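Local coordinates for protein CutA1 (Shewanella, PDB 3AHP) that is a stable trimeric member of the CutA1 divalent-ion tolerance family, probably involved in tolerance of divalent metal ions, at residues A23-E28 with E72-T77. Sequence-based numbering, arbitrary orientation.
Sequences ATALVE and EQLVIT
Leu26 and Ala25 meet Leu74 and Val75 without any flat group: no ring, amide or carboxylate enters the interface, and every touching atom is an aliphatic methyl or methine carbon. The contact joins the two helices of the ferredoxin-like fold, 16-28 and 68-78, which pack on one face of the antiparallel sheet. Their segments run nearly antiparallel, at 160°, with axes 10.4 Å apart at closest approach. No hydrogen bond links them, and the buried surface is a modest 161 Å².

Leu26 and Leu74 carry the contact, each touching two residues of the other helix; the forked end of Leu26 can address two successive residues there. One branch, CD1, lies 3.7 Å from CD2 of Leu74, the two side chains lying alongside and pointing opposite ways. The other branch turns to Val75, whose side chain stands roughly perpendicular to that of Leu26. Leu26 also touches Ile61 of strand 50-64, while Val75 rests on Phe86 of strand 86-94, so this buried pair lies between the helices and the sheet. A branched, wholly apolar side chain suits both places.

Leu74 and Ala25 are partly exposed. Leu74 starts out facing helix 16-28, and with chi1 at -171° its CG lies opposite the backbone N, which carries CD2 to both Ala25 and Leu26. The single methyl of Ala25, its only side-chain carbon, points at the facing helix and meets CD2 of Leu74 at 4.1 Å. Beyond the pair, Val27 packs on Tyr45 of the second subunit and Ile76 on Phe95 of the third, so each helix also faces a different neighbouring subunit. In Val75 the methyl anti to the carbonyl carbon, CG2, is the one that meets Leu26, 3.5 Å from its CD2.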
ATOM      1  N   ALA B  23      17.503  -1.659  -0.084  1.00 22.46           N
ATOM      2  CA  ALA B  23      17.112  -1.018  -1.359  1.00 23.39           C
ATOM      3  C   ALA B  23      18.232  -1.003  -2.419  1.00 23.15           C
ATOM      4  O   ALA B  23      18.032  -1.458  -3.550  1.00 23.92           O
ATOM      5  CB  ALA B  23      16.605   0.407  -1.122  1.00 23.40           C
ATOM      6  N   THR B  24      19.384  -0.443  -2.050  1.00 22.00           N
ATOM      7  CA  THR B  24      20.544  -0.363  -2.931  1.00 22.40           C
ATOM      8  C   THR B  24      20.943  -1.742  -3.487  1.00 22.48           C
ATOM      9  O   THR B  24      21.097  -1.922  -4.694  1.00 23.76           O
ATOM     10  CB  THR B  24      21.746   0.347  -2.225  1.00 22.42           C
ATOM     11  OG1 THR B  24      21.367   1.670  -1.848  1.00 22.35           O
ATOM     12  CG2 THR B  24      22.942   0.445  -3.128  1.00 20.56           C
ATOM     13  N   ALA B  25      21.050  -2.729  -2.615  1.00 21.51           N
ATOM     14  CA  ALA B  25      21.381  -4.063  -3.057  1.00 21.68           C
ATOM     15  C   ALA B  25      20.366  -4.525  -4.105  1.00 22.55           C
ATOM     16  O   ALA B  25      20.714  -4.911  -5.223  1.00 22.48           O
ATOM     17  CB  ALA B  25      21.433  -5.026  -1.858  1.00 19.40           C
ATOM     18  N   LEU B  26      19.099  -4.468  -3.726  1.00 24.37           N
ATOM     19  CA  LEU B  26      18.008  -4.861  -4.594  1.00 23.93           C
ATOM     20  C   LEU B  26      18.134  -4.192  -5.952  1.00 24.06           C
ATOM     21  O   LEU B  26      18.011  -4.844  -6.986  1.00 23.64           O
ATOM     22  CB  LEU B  26      16.687  -4.461  -3.941  1.00 23.59           C
ATOM     23  CG  LEU B  26      15.782  -5.596  -3.479  1.00 19.91           C
ATOM     24  CD1 LEU B  26      16.512  -6.926  -3.419  1.00 12.15           C
ATOM     25  CD2 LEU B  26      15.155  -5.235  -2.168  1.00 16.26           C
ATOM     26  N   VAL B  27      18.382  -2.890  -5.948  1.00 24.41           N
ATOM     27  CA  VAL B  27      18.455  -2.168  -7.201  1.00 26.24           C
ATOM     28  C   VAL B  27      19.731  -2.434  -7.987  1.00 27.33           C
ATOM     29  O   VAL B  27      19.660  -2.794  -9.152  1.00 28.72           O
ATOM     30  CB  VAL B  27      18.059  -0.668  -7.077  1.00 26.61           C
ATOM     31  CG1 VAL B  27      18.622   0.159  -8.219  1.00 24.24           C
ATOM     32  CG2 VAL B  27      16.552  -0.543  -7.076  1.00 23.73           C
ATOM     33  N   GLU B  28      20.881  -2.444  -7.327  1.00 29.96           N
ATOM     34  CA  GLU B  28      22.082  -2.858  -8.043  1.00 30.64           C
ATOM     35  C   GLU B  28      22.238  -4.304  -8.496  1.00 28.94           C
ATOM     36  O   GLU B  28      22.893  -4.562  -9.489  1.00 30.81           O
ATOM     37  CB  GLU B  28      23.380  -2.118  -7.669  1.00 30.80           C
ATOM     38  CG  GLU B  28      23.918  -2.263  -6.273  1.00 39.34           C
ATOM     39  CD  GLU B  28      25.352  -1.706  -6.154  1.00 52.11           C
ATOM     40  OE1 GLU B  28      25.953  -1.370  -7.201  1.00 56.79           O
ATOM     41  OE2 GLU B  28      25.884  -1.603  -5.025  1.00 54.06           O
ATOM     42  N   GLU B  72      13.142 -12.226  -2.014  1.00 24.54           N
ATOM     43  CA  GLU B  72      12.901 -12.742  -0.689  1.00 24.24           C
ATOM     44  C   GLU B  72      14.198 -13.193  -0.027  1.00 25.35           C
ATOM     45  O   GLU B  72      14.473 -12.847   1.126  1.00 26.07           O
ATOM     46  CB  GLU B  72      11.952 -13.913  -0.754  1.00 23.52           C
ATOM     47  CG  GLU B  72      11.754 -14.540   0.578  1.00 23.96           C
ATOM     48  CD  GLU B  72      10.800 -15.678   0.525  1.00 28.23           C
ATOM     49  OE1 GLU B  72      11.286 -16.824   0.445  1.00 31.69           O
ATOM     50  OE2 GLU B  72       9.569 -15.425   0.515  1.00 28.40           O
ATOM     51  N   GLN B  73      14.952 -14.029  -0.738  1.00 24.48           N
ATOM     52  CA  GLN B  73      16.224 -14.515  -0.244  1.00 23.62           C
ATOM     53  C   GLN B  73      17.151 -13.371   0.164  1.00 22.28           C
ATOM     54  O   GLN B  73      17.572 -13.294   1.302  1.00 24.38           O
ATOM     55  CB  GLN B  73      16.890 -15.431  -1.277  1.00 24.89           C
ATOM     56  CG  GLN B  73      17.952 -16.364  -0.690  1.00 26.24           C
ATOM     57  CD  GLN B  73      17.467 -17.073   0.569  1.00 26.11           C
ATOM     58  OE1 GLN B  73      17.824 -16.688   1.684  1.00 31.24           O
ATOM     59  NE2 GLN B  73      16.595 -18.056   0.398  1.00 16.90           N
ATOM     60  N   LEU B  74      17.357 -12.416  -0.724  1.00 21.83           N
ATOM     61  CA  LEU B  74      18.179 -11.262  -0.413  1.00 21.26           C
ATOM     62  C   LEU B  74      17.638 -10.433   0.766  1.00 21.71           C
ATOM     63  O   LEU B  74      18.385 -10.097   1.694  1.00 21.34           O
ATOM     64  CB  LEU B  74      18.387 -10.388  -1.661  1.00 20.28           C
ATOM     65  CG  LEU B  74      19.409  -9.251  -1.550  1.00 21.29           C
ATOM     66  CD1 LEU B  74      20.696  -9.769  -0.955  1.00 23.37           C
ATOM     67  CD2 LEU B  74      19.708  -8.626  -2.899  1.00 21.04           C
ATOM     68  N   VAL B  75      16.359 -10.071   0.721  1.00 21.09           N
ATOM     69  CA  VAL B  75      15.829  -9.181   1.736  1.00 20.69           C
ATOM     70  C   VAL B  75      15.853  -9.869   3.098  1.00 21.94           C
ATOM     71  O   VAL B  75      16.397  -9.317   4.067  1.00 20.97           O
ATOM     72  CB  VAL B  75      14.410  -8.644   1.409  1.00 19.97           C
ATOM     73  CG1 VAL B  75      13.847  -7.876   2.601  1.00 15.83           C
ATOM     74  CG2 VAL B  75      14.453  -7.738   0.182  1.00 18.32           C
ATOM     75  N   ILE B  76      15.351 -11.102   3.147  1.00 21.32           N
ATOM     76  CA  ILE B  76      15.251 -11.827   4.407  1.00 21.83           C
ATOM     77  C   ILE B  76      16.624 -11.969   5.066  1.00 22.03           C
ATOM     78  O   ILE B  76      16.760 -11.710   6.256  1.00 23.39           O
ATOM     79  CB  ILE B  76      14.577 -13.222   4.230  1.00 22.26           C
ATOM     80  CG1 ILE B  76      13.057 -13.120   4.370  1.00 19.22           C
ATOM     81  CG2 ILE B  76      15.108 -14.213   5.256  1.00 22.77           C
ATOM     82  CD1 ILE B  76      12.462 -11.877   3.747  1.00 19.60           C
ATOM     83  N   THR B  77      17.641 -12.348   4.293  1.00 21.38           N
ATOM     84  CA  THR B  77      18.982 -12.496   4.848  1.00 21.32           C
ATOM     85  C   THR B  77      19.729 -11.219   5.256  1.00 20.49           C
ATOM     86  O   THR B  77      20.507 -11.224   6.210  1.00 19.90           O
ATOM     87  CB  THR B  77      19.900 -13.523   4.088  1.00 22.47           C
ATOM     88  OG1 THR B  77      21.157 -12.918   3.789  1.00 23.81           O
ATOM     89  CG2 THR B  77      19.273 -14.052   2.832  1.00 18.22           C
TER